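Putative type VI secretion protein (Escherichia coli, PDB 6SKI) acts as a phospholipase effector toxin of the type VI secretion system, loaded on the VgrG spike, and probably hydrolyses membrane phospholipids of target cells. Local coordinates at residues I39-D44 with R204-R209; C63-Q68 with W492-D497; R96-N101 with V412-A417; E174-N179 with K223-D228. All coordinates share one frame; numbering follows the deposited sequence.

Interaction 1 of 4, residues I39-D44 with R204-R209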
# COMPACT_ATOMS: atom_id res chain seq x y z
N ILE A 39 0.07 -8.46 -16.25
CA ILE A 39 -0.96 -8.19 -15.26
C ILE A 39 -0.41 -7.14 -14.31
O ILE A 39 0.58 -7.38 -13.61
CB ILE A 39 -1.38 -9.47 -14.52
CG1 ILE A 39 -1.60 -10.61 -15.51
CG2 ILE A 39 -2.63 -9.21 -13.71
CD1 ILE A 39 -2.06 -11.89 -14.87
N GLY A 40 -1.06 -5.99 -14.28
CA GLY A 40 -0.66 -4.93 -13.38
C GLY A 40 -1.24 -5.14 -12.01
O GLY A 40 -2.45 -5.05 -11.82
N ILE A 41 -0.38 -5.42 -11.04
CA ILE A 41 -0.80 -5.69 -9.67
C ILE A 41 -0.61 -4.41 -8.88
O ILE A 41 0.50 -3.87 -8.81
CB ILE A 41 -0.01 -6.85 -9.05
CG1 ILE A 41 0.24 -7.93 -10.10
CG2 ILE A 41 -0.77 -7.45 -7.90
CD1 ILE A 41 -0.97 -8.77 -10.39
N PHE A 42 -1.69 -3.92 -8.28
CA PHE A 42 -1.70 -2.63 -7.62
C PHE A 42 -2.12 -2.85 -6.17
O PHE A 42 -3.31 -3.02 -5.89
CB PHE A 42 -2.64 -1.66 -8.33
CG PHE A 42 -2.14 -1.22 -9.67
CD1 PHE A 42 -2.59 -1.83 -10.82
CD2 PHE A 42 -1.23 -0.19 -9.78
CE1 PHE A 42 -2.13 -1.44 -12.05
CE2 PHE A 42 -0.78 0.21 -11.02
CZ PHE A 42 -1.23 -0.41 -12.15
N PHE A 43 -1.14 -2.83 -5.27
CA PHE A 43 -1.37 -3.03 -3.85
C PHE A 43 -1.45 -1.66 -3.20
O PHE A 43 -0.45 -0.95 -3.11
CB PHE A 43 -0.23 -3.82 -3.22
CG PHE A 43 -0.19 -5.27 -3.58
CD1 PHE A 43 -0.96 -6.19 -2.89
CD2 PHE A 43 0.66 -5.72 -4.56
CE1 PHE A 43 -0.90 -7.52 -3.21
CE2 PHE A 43 0.72 -7.05 -4.87
CZ PHE A 43 -0.06 -7.95 -4.20
N ASP A 44 -2.63 -1.28 -2.75
CA ASP A 44 -2.78 0.05 -2.19
C ASP A 44 -2.46 0.04 -0.70
O ASP A 44 -2.39 -1.01 -0.05
CB ASP A 44 -4.19 0.57 -2.43
CG ASP A 44 -4.25 2.07 -2.50
OD1 ASP A 44 -3.26 2.73 -2.12
OD2 ASP A 44 -5.29 2.60 -2.93
N ARG A 204 6.40 -6.30 -2.55
CA ARG A 204 7.66 -7.01 -2.49
C ARG A 204 7.43 -8.48 -2.20
O ARG A 204 7.96 -9.35 -2.91
CB ARG A 204 8.56 -6.36 -1.44
CG ARG A 204 8.97 -4.95 -1.82
CD ARG A 204 9.47 -4.17 -0.64
NE ARG A 204 10.77 -4.62 -0.17
CZ ARG A 204 11.69 -3.83 0.36
NH1 ARG A 204 11.43 -2.54 0.50
NH2 ARG A 204 12.85 -4.32 0.76
N HIS A 205 6.54 -8.77 -1.25
CA HIS A 205 6.22 -10.16 -0.97
C HIS A 205 5.70 -10.85 -2.22
O HIS A 205 6.19 -11.92 -2.59
CB HIS A 205 5.21 -10.26 0.17
CG HIS A 205 5.03 -11.64 0.71
ND1 HIS A 205 3.84 -12.32 0.63
CD2 HIS A 205 5.90 -12.48 1.32
CE1 HIS A 205 3.98 -13.52 1.18
NE2 HIS A 205 5.22 -13.63 1.61
N PHE A 206 4.77 -10.20 -2.92
CA PHE A 206 4.25 -10.79 -4.14
C PHE A 206 5.38 -11.07 -5.12
O PHE A 206 5.47 -12.18 -5.67
CB PHE A 206 3.20 -9.88 -4.77
CG PHE A 206 2.59 -10.44 -6.02
CD1 PHE A 206 1.49 -11.26 -5.95
CD2 PHE A 206 3.12 -10.13 -7.26
CE1 PHE A 206 0.93 -11.77 -7.10
CE2 PHE A 206 2.56 -10.64 -8.40
CZ PHE A 206 1.47 -11.46 -8.33
N ALA A 207 6.29 -10.11 -5.30
CA ALA A 207 7.37 -10.31 -6.24
C ALA A 207 8.19 -11.53 -5.85
O ALA A 207 8.55 -12.35 -6.70
CB ALA A 207 8.25 -9.07 -6.32
N ASN A 208 8.43 -11.70 -4.55
CA ASN A 208 9.20 -12.85 -4.11
C ASN A 208 8.46 -14.14 -4.39
O ASN A 208 9.06 -15.13 -4.82
CB ASN A 208 9.55 -12.72 -2.63
CG ASN A 208 10.71 -11.78 -2.39
OD1 ASN A 208 10.62 -10.86 -1.59
ND2 ASN A 208 11.81 -12.01 -3.10
N ARG A 209 7.14 -14.14 -4.19
CA ARG A 209 6.35 -15.31 -4.53
C ARG A 209 6.43 -15.61 -6.02
O ARG A 209 6.37 -16.78 -6.43
CB ARG A 209 4.90 -15.11 -4.10
CG ARG A 209 4.73 -14.97 -2.61
CD ARG A 209 3.28 -14.82 -2.22
NE ARG A 209 2.51 -16.02 -2.51
CZ ARG A 209 1.37 -16.34 -1.91
NH1 ARG A 209 0.87 -15.55 -0.97
NH2 ARG A 209 0.74 -17.46 -2.24
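The backbone bond from Arg209 N to His205 O, 2.9 Å long, belongs to the helical turn that carries Phe206 toward Ile41 and Phe43; no polar bond crosses the contact itself. Helix 198-211 here lies over strand 22-43 of the central sheet of what is probably an alpha/beta-hydrolase fold. The helix follows strand 184-195, the parallel neighbour of 22-43, and the bend between them probably forms the nucleophile elbow of this lipase-like enzyme.

Phe206 makes every touch from the helix side. With CG anti to the backbone N (chi1 -178°), its ring is turned to the strand. Its CB lies 3.8 Å from Phe43 CE2 and equally 3.8 Å from Phe43 CZ, so two neighbouring carbons of that ring lie obliquely against the base of the Phe206 side chain. The two rings, with centroids 5.8 Å apart and planes at 55°, also meet obliquely. The far end of Phe206 goes to the isoleucine, where CE2 lies 4.0 Å from Ile41 CG1. Ile41 and Phe43 each cross Phe206 at about a right angle.

Strand alternation explains the choice of residues: Ile41 and Phe43 face helix 198-211, whereas Phe42 between them turns to helix 101-108. Ile168 of helix 156-178 touches both Ile41 and Phe206, and Phe191 meets Phe206 edge-to-face. Arg204 and Arg209 turn their charges elsewhere, Arg209 to Asp162. The three touching side chains are wholly apolar, so the contact depends on dispersion and the hydrophobic effect.

Interaction 2 of 4, residues C63-Q68 with W492-D497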
# COMPACT_ATOMS: atom_id res chain seq x y z
N CYS A 63 3.77 2.84 21.20
CA CYS A 63 3.42 4.25 21.09
C CYS A 63 2.27 4.64 22.01
O CYS A 63 1.76 5.76 21.90
CB CYS A 63 3.06 4.61 19.65
SG CYS A 63 4.47 5.03 18.62
N SER A 64 1.85 3.77 22.93
CA SER A 64 0.81 4.14 23.87
C SER A 64 1.34 5.17 24.86
O SER A 64 2.54 5.32 25.06
CB SER A 64 0.28 2.91 24.60
OG SER A 64 1.34 2.12 25.11
N ALA A 65 0.40 5.88 25.49
CA ALA A 65 0.79 6.89 26.48
C ALA A 65 1.51 6.26 27.66
O ALA A 65 2.28 6.94 28.34
CB ALA A 65 -0.44 7.66 26.96
N ALA A 66 1.28 4.97 27.92
CA ALA A 66 1.92 4.32 29.05
C ALA A 66 3.37 3.96 28.76
O ALA A 66 4.21 4.00 29.66
CB ALA A 66 1.13 3.07 29.45
N ARG A 67 3.68 3.59 27.51
CA ARG A 67 5.07 3.32 27.16
C ARG A 67 5.92 4.58 27.27
O ARG A 67 7.11 4.51 27.58
CB ARG A 67 5.17 2.72 25.76
CG ARG A 67 4.35 1.46 25.57
CD ARG A 67 5.15 0.24 25.97
NE ARG A 67 6.41 0.15 25.26
CZ ARG A 67 7.25 -0.88 25.36
NH1 ARG A 67 6.96 -1.90 26.15
NH2 ARG A 67 8.38 -0.88 24.67
N GLN A 68 5.32 5.73 27.01
CA GLN A 68 5.91 7.01 27.34
C GLN A 68 5.60 7.33 28.80
O GLN A 68 4.75 6.70 29.43
CB GLN A 68 5.39 8.11 26.42
CG GLN A 68 4.99 7.63 25.03
CD GLN A 68 6.14 7.02 24.26
OE1 GLN A 68 5.98 6.00 23.59
NE2 GLN A 68 7.31 7.65 24.33
N TRP A 492 2.62 14.96 18.25
CA TRP A 492 2.39 14.41 19.58
C TRP A 492 0.93 14.56 19.98
O TRP A 492 0.61 14.67 21.16
CB TRP A 492 3.30 15.08 20.60
CG TRP A 492 4.69 14.53 20.60
CD1 TRP A 492 5.77 15.07 19.97
CD2 TRP A 492 5.14 13.34 21.24
NE1 TRP A 492 6.88 14.28 20.19
CE2 TRP A 492 6.51 13.21 20.96
CE3 TRP A 492 4.51 12.36 22.02
CZ2 TRP A 492 7.27 12.15 21.44
CZ3 TRP A 492 5.27 11.32 22.49
CH2 TRP A 492 6.63 11.22 22.20
N ASN A 493 0.04 14.55 18.99
CA ASN A 493 -1.39 14.55 19.28
C ASN A 493 -1.79 13.20 19.84
O ASN A 493 -1.37 12.15 19.33
CB ASN A 493 -2.19 14.85 18.01
CG ASN A 493 -2.06 16.28 17.56
OD1 ASN A 493 -2.64 16.68 16.56
ND2 ASN A 493 -1.30 17.06 18.30
N ILE A 494 -2.60 13.21 20.88
CA ILE A 494 -3.00 12.00 21.57
C ILE A 494 -4.35 11.55 21.04
O ILE A 494 -5.20 12.38 20.68
CB ILE A 494 -3.02 12.20 23.09
CG1 ILE A 494 -2.65 10.91 23.81
CG2 ILE A 494 -4.37 12.68 23.57
CD1 ILE A 494 -2.42 11.09 25.29
N GLU A 495 -4.53 10.24 20.94
CA GLU A 495 -5.79 9.62 20.59
C GLU A 495 -6.15 8.62 21.67
O GLU A 495 -5.31 8.22 22.48
CB GLU A 495 -5.71 8.93 19.22
CG GLU A 495 -5.55 9.89 18.06
CD GLU A 495 -5.82 9.24 16.72
OE1 GLU A 495 -6.14 8.03 16.70
OE2 GLU A 495 -5.72 9.93 15.69
N SER A 496 -7.41 8.22 21.70
CA SER A 496 -7.89 7.30 22.71
C SER A 496 -8.76 6.23 22.07
O SER A 496 -9.36 6.42 21.01
CB SER A 496 -8.67 8.02 23.81
OG SER A 496 -9.86 8.58 23.29
N ASP A 497 -8.80 5.08 22.74
CA ASP A 497 -9.71 4.01 22.39
C ASP A 497 -10.23 3.36 23.66
O ASP A 497 -9.55 3.33 24.68
CB ASP A 497 -9.04 2.95 21.50
CG ASP A 497 -10.02 2.26 20.58
OD1 ASP A 497 -10.62 2.95 19.73
OD2 ASP A 497 -10.20 1.03 20.71
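With its CG anti to the carbonyl carbon and beside the backbone N (chi1 -80°), Trp492 holds its indole where the carboxamide of Gln68, on a chain bent at chi2 (-61°), can meet it, while Ile494, extended at chi2 (170°), stretches its CD1 out to Ala65. The meeting of indole and amide is loose: Gln68 NE2 stands 4.2 Å from Trp492 CH2, at the edge of the ring and near its plane. The amide thus comes to the outer rim of the six-membered ring rather than over its pi face. A glutamine suits this partly exposed spot because its methylene chain is long enough to reach the indole while its OE1 makes a weak hydrogen bond to Lys527 NZ.

The fold accounts for the second touch. Strand 521-523 runs between the two segments: Glu495 and Asp497 make backbone bonds to Val523 and Ala521 in a two-stranded antiparallel sheet, whereas Cys63 and Ala65 bond to Phe524 and Phe522 on its other edge. Ala65 and Ile494 are consequently the closest pair of backbones, with 8.0 Å between Ala65 CA and Ile494 CA.

Ile494 CD1 spans much of that gap and meets Ala65 CB at 4.3 Å. The small methyl of the alanine fits beside Phe522, which it also touches, and the isoleucine supplies the length. Ile494 itself packs on Phe522 as well, and on Ala75 and Glu79 of helix 72-85. The indole of Trp492 is met edge-to-face by Phe524 and lies against Phe331 and Cys334 of strand 328-341.

Interaction 3 of 4, residues R96-N101 with V412-A417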
# COMPACT_ATOMS: atom_id res chain seq x y z
N ARG A 96 -10.35 10.33 7.21
CA ARG A 96 -10.48 9.66 5.93
C ARG A 96 -9.47 10.24 4.95
O ARG A 96 -9.35 11.46 4.82
CB ARG A 96 -11.89 9.81 5.35
CG ARG A 96 -12.17 8.86 4.21
CD ARG A 96 -13.30 9.35 3.32
NE ARG A 96 -13.90 8.28 2.54
CZ ARG A 96 -14.57 7.25 3.05
NH1 ARG A 96 -14.76 7.14 4.35
NH2 ARG A 96 -15.07 6.32 2.24
N GLY A 97 -8.74 9.36 4.27
CA GLY A 97 -7.74 9.78 3.32
C GLY A 97 -8.32 10.04 1.94
O GLY A 97 -9.51 9.90 1.69
N TYR A 98 -7.44 10.42 1.04
CA TYR A 98 -7.78 10.69 -0.35
C TYR A 98 -7.22 9.57 -1.22
O TYR A 98 -6.58 8.63 -0.73
CB TYR A 98 -7.25 12.06 -0.77
CG TYR A 98 -7.85 12.61 -2.04
CD1 TYR A 98 -9.22 12.69 -2.21
CD2 TYR A 98 -7.04 13.07 -3.07
CE1 TYR A 98 -9.76 13.20 -3.37
CE2 TYR A 98 -7.57 13.58 -4.23
CZ TYR A 98 -8.94 13.65 -4.37
OH TYR A 98 -9.47 14.16 -5.53
N TYR A 99 -7.46 9.67 -2.52
CA TYR A 99 -6.93 8.70 -3.46
C TYR A 99 -5.41 8.70 -3.40
O TYR A 99 -4.77 9.76 -3.41
CB TYR A 99 -7.41 9.03 -4.87
CG TYR A 99 -8.88 8.77 -5.08
CD1 TYR A 99 -9.44 7.56 -4.70
CD2 TYR A 99 -9.70 9.73 -5.63
CE1 TYR A 99 -10.78 7.32 -4.89
CE2 TYR A 99 -11.04 9.50 -5.82
CZ TYR A 99 -11.58 8.29 -5.45
OH TYR A 99 -12.92 8.05 -5.63
N SER A 100 -4.82 7.51 -3.33
CA SER A 100 -3.37 7.39 -3.28
C SER A 100 -2.82 7.43 -4.70
O SER A 100 -3.56 7.60 -5.68
CB SER A 100 -2.98 6.10 -2.57
OG SER A 100 -3.86 5.05 -2.88
N ASN A 101 -1.51 7.27 -4.84
CA ASN A 101 -0.90 7.21 -6.15
C ASN A 101 -1.05 5.84 -6.79
O ASN A 101 -0.91 5.72 -8.01
CB ASN A 101 0.58 7.57 -6.05
CG ASN A 101 0.82 9.06 -6.10
OD1 ASN A 101 -0.06 9.83 -6.46
ND2 ASN A 101 2.03 9.47 -5.73
N VAL A 412 -2.96 22.85 3.65
CA VAL A 412 -1.76 22.23 3.10
C VAL A 412 -2.11 21.58 1.77
O VAL A 412 -2.92 20.64 1.73
CB VAL A 412 -1.15 21.21 4.08
CG1 VAL A 412 0.27 20.88 3.67
CG2 VAL A 412 -1.19 21.75 5.49
N PRO A 413 -1.54 22.05 0.66
CA PRO A 413 -1.85 21.45 -0.64
C PRO A 413 -1.27 20.05 -0.78
O PRO A 413 -0.21 19.73 -0.23
CB PRO A 413 -1.22 22.43 -1.63
CG PRO A 413 -0.08 22.99 -0.85
CD PRO A 413 -0.63 23.20 0.52
N ASN A 414 -1.98 19.21 -1.54
CA ASN A 414 -1.60 17.82 -1.75
C ASN A 414 -1.00 17.57 -3.13
O ASN A 414 -1.10 16.46 -3.65
CB ASN A 414 -2.82 16.91 -1.54
CG ASN A 414 -3.81 16.99 -2.68
OD1 ASN A 414 -3.96 18.03 -3.32
ND2 ASN A 414 -4.48 15.88 -2.95
N ASP A 415 -0.37 18.58 -3.72
CA ASP A 415 0.05 18.51 -5.11
C ASP A 415 1.42 17.87 -5.31
O ASP A 415 1.86 17.75 -6.46
CB ASP A 415 0.07 19.92 -5.72
CG ASP A 415 -1.30 20.55 -5.76
OD1 ASP A 415 -2.17 20.04 -6.50
OD2 ASP A 415 -1.51 21.56 -5.06
N TRP A 416 2.10 17.46 -4.25
CA TRP A 416 3.42 16.85 -4.41
C TRP A 416 3.33 15.35 -4.66
O TRP A 416 4.27 14.76 -5.22
CB TRP A 416 4.28 17.13 -3.18
CG TRP A 416 5.69 16.67 -3.33
CD1 TRP A 416 6.27 15.60 -2.73
CD2 TRP A 416 6.69 17.25 -4.17
NE1 TRP A 416 7.58 15.49 -3.13
CE2 TRP A 416 7.86 16.49 -4.01
CE3 TRP A 416 6.71 18.35 -5.03
CZ2 TRP A 416 9.03 16.79 -4.69
CZ3 TRP A 416 7.87 18.64 -5.70
CH2 TRP A 416 9.02 17.87 -5.53
N ALA A 417 2.20 14.73 -4.32
CA ALA A 417 1.99 13.34 -4.68
C ALA A 417 1.72 13.18 -6.16
O ALA A 417 1.96 12.10 -6.70
CB ALA A 417 0.83 12.76 -3.87
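The backbones draw together from Tyr98 and Asn414, whose CA atoms are 9.5 Å apart, to Asn101 and Ala417, where Asn101 CA and Ala417 CA are separated by 6.9 Å. Two helix starts meet here: the loop entering helix 101-108, which packs on the sheet of the probable alpha/beta-hydrolase core, passes the first turn of helix 416-431.

Asn101 reaches across with its amide, and ND2 donates a hydrogen bond of 2.8 Å to Ala417 O. The bond is bent, with an N-H...O angle of 144°, and the same oxygen lies 3.0 Å from Asn101 OD1, a pair of acceptors and no bond. The acceptor lies in the amide plane of Asn101, while the donor is tilted 20° from the plane of the carbonyl. Asparagine suits this buried place because its short amide can donate to main-chain oxygens; ND2 also makes a weak bond to Ile313 O. Ala417 is small enough to let its backbone approach.

Tyr98 and Asn414 cross at about a right angle. Each has a weak polar bond elsewhere, Tyr98 OH with Glu444 and Asn414 ND2 with Tyr317 O. Between them, Asn414 ND2 lies obliquely by the ring, 3.8 Å from Tyr98 CD2, with ring and amide planes 59° apart.

Interaction 4 of 4, residues E174-N179 with K223-D228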
# COMPACT_ATOMS: atom_id res chain seq x y z
N GLU A 174 -11.87 -12.06 -16.73
CA GLU A 174 -12.46 -10.95 -17.47
C GLU A 174 -11.76 -10.74 -18.81
O GLU A 174 -12.42 -10.53 -19.84
CB GLU A 174 -12.40 -9.68 -16.63
CG GLU A 174 -13.26 -9.72 -15.38
CD GLU A 174 -13.02 -8.53 -14.47
OE1 GLU A 174 -12.19 -7.67 -14.82
OE2 GLU A 174 -13.67 -8.46 -13.41
N PHE A 175 -10.43 -10.82 -18.82
CA PHE A 175 -9.69 -10.62 -20.07
C PHE A 175 -10.05 -11.67 -21.10
O PHE A 175 -10.28 -11.34 -22.27
CB PHE A 175 -8.19 -10.65 -19.81
CG PHE A 175 -7.37 -10.63 -21.07
CD1 PHE A 175 -7.51 -9.61 -21.99
CD2 PHE A 175 -6.48 -11.65 -21.34
CE1 PHE A 175 -6.77 -9.61 -23.15
CE2 PHE A 175 -5.74 -11.65 -22.50
CZ PHE A 175 -5.89 -10.63 -23.40
N MET A 176 -10.11 -12.94 -20.70
CA MET A 176 -10.44 -13.99 -21.65
C MET A 176 -11.93 -14.11 -21.89
O MET A 176 -12.35 -14.91 -22.73
CB MET A 176 -9.86 -15.32 -21.17
CG MET A 176 -8.37 -15.42 -21.39
SD MET A 176 -7.93 -15.32 -23.14
CE MET A 176 -7.43 -17.01 -23.45
N GLY A 177 -12.74 -13.34 -21.17
CA GLY A 177 -14.15 -13.22 -21.49
C GLY A 177 -14.39 -12.11 -22.49
O GLY A 177 -15.38 -12.13 -23.22
N PHE A 178 -13.48 -11.15 -22.55
CA PHE A 178 -13.48 -10.19 -23.64
C PHE A 178 -12.90 -10.75 -24.93
O PHE A 178 -13.09 -10.16 -25.99
CB PHE A 178 -12.71 -8.92 -23.27
CG PHE A 178 -13.50 -7.92 -22.49
CD1 PHE A 178 -14.24 -6.96 -23.14
CD2 PHE A 178 -13.50 -7.94 -21.11
CE1 PHE A 178 -14.97 -6.04 -22.43
CE2 PHE A 178 -14.23 -7.02 -20.39
CZ PHE A 178 -14.97 -6.06 -21.06
N ASN A 179 -12.22 -11.89 -24.86
CA ASN A 179 -11.59 -12.52 -26.02
C ASN A 179 -12.08 -13.97 -26.09
O ASN A 179 -11.44 -14.89 -25.57
CB ASN A 179 -10.07 -12.44 -25.93
CG ASN A 179 -9.53 -11.12 -26.42
OD1 ASN A 179 -9.58 -10.83 -27.61
ND2 ASN A 179 -9.02 -10.31 -25.51
N LYS A 223 -6.65 -21.09 -13.18
CA LYS A 223 -8.05 -20.88 -12.85
C LYS A 223 -8.63 -19.62 -13.47
O LYS A 223 -9.85 -19.45 -13.50
CB LYS A 223 -8.20 -20.84 -11.32
CG LYS A 223 -9.62 -20.79 -10.80
CD LYS A 223 -9.65 -20.80 -9.29
CE LYS A 223 -11.06 -20.57 -8.77
NZ LYS A 223 -11.66 -19.33 -9.34
N GLY A 224 -7.78 -18.75 -14.01
CA GLY A 224 -8.27 -17.57 -14.70
C GLY A 224 -8.31 -17.81 -16.20
O GLY A 224 -9.24 -17.39 -16.88
N LEU A 225 -7.29 -18.50 -16.71
CA LEU A 225 -7.31 -18.94 -18.09
C LEU A 225 -8.21 -20.15 -18.31
O LEU A 225 -8.41 -20.55 -19.46
CB LEU A 225 -5.89 -19.27 -18.55
CG LEU A 225 -4.97 -18.05 -18.68
CD1 LEU A 225 -3.73 -18.41 -19.47
CD2 LEU A 225 -5.71 -16.90 -19.33
N ARG A 226 -8.74 -20.73 -17.23
CA ARG A 226 -9.65 -21.87 -17.31
C ARG A 226 -9.00 -23.05 -18.02
O ARG A 226 -9.61 -23.71 -18.86
CB ARG A 226 -10.97 -21.49 -17.98
CG ARG A 226 -11.95 -20.81 -17.05
CD ARG A 226 -13.28 -20.59 -17.73
NE ARG A 226 -13.12 -20.32 -19.16
CZ ARG A 226 -14.05 -20.58 -20.07
NH1 ARG A 226 -13.82 -20.30 -21.35
NH2 ARG A 226 -15.20 -21.12 -19.71
N GLY A 227 -7.74 -23.32 -17.68
CA GLY A 227 -7.02 -24.44 -18.23
C GLY A 227 -6.29 -24.17 -19.53
O GLY A 227 -5.55 -25.04 -19.99
N ASP A 228 -6.47 -22.99 -20.12
CA ASP A 228 -5.81 -22.67 -21.38
C ASP A 228 -4.29 -22.73 -21.22
O ASP A 228 -3.75 -22.42 -20.15
CB ASP A 228 -6.22 -21.29 -21.87
CG ASP A 228 -7.66 -21.25 -22.33
OD1 ASP A 228 -8.34 -22.29 -22.25
OD2 ASP A 228 -8.11 -20.17 -22.77
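A type I' beta turn, Leu225 to Asp228, follows helix 215-225 and brings two side chains against Met176 in the last part of helix 156-178. Both helices flank the sheet of what is probably the alpha/beta-hydrolase domain, and the contact lies at its periphery, beside strand 184-195. The turn is closed by a bond of 3.2 Å from Asp228 N to Leu225 O. Arg226 and Gly227 both have positive phi; at the backbone angles of Gly227 a CB would press on the preceding carbonyl oxygen, so glycine fits this place.

Met176 serves both partners through different parts of its chain. Its CG, set anti to the carbonyl carbon with chi1 at -76°, lies 3.7 Å from Leu225 CD2, and the two side chains cross obliquely. The chain then bends at chi2 and chi3, which carries the terminal methyl to the aspartate: Met176 CE makes a close approach of 3.3 Å to Asp228 OD2, the side chains coming from opposite directions. An unbranched, flexible methionine can touch the leucine near its base and the carboxylate at its tip. Leu225 continues inward to Ile186 and Leu172, and Met176 rests on Pro182 and Phe184.

Asp228 has a stronger partner outside the two segments. Its OD1 pairs with a basic side chain of another protein chain, probably the VgrG domain bound in this complex; Arg226 packs on that chain, and its backbone O makes a weak hydrogen bond to it. That outside ion pair would be expected to favour the charged form of Asp228.

In the fold
From the N terminus the chain opens all four contacts in turn, at 39-44, 63-68, 96-101 and 174-179. Interaction 1 closes first, at 204-209, crossing the other three and joining the central sheet to helix 198-211. The rest close in reverse order: interaction 4 at 223-228, interaction 3 at 412-417 and interaction 2 at 492-497, so that 4 lies within 3 and 3 within 2. Interactions 1 and 3 touch through Asp44 and Ser100, linking the end of strand 22-43 to the start of helix 101-108. Interactions 2 and 4 mark far-apart regions, their centres about 50 Å apart: the small 495-497/521-523 sheet and the helix ends beside the turn that meets the partner protein.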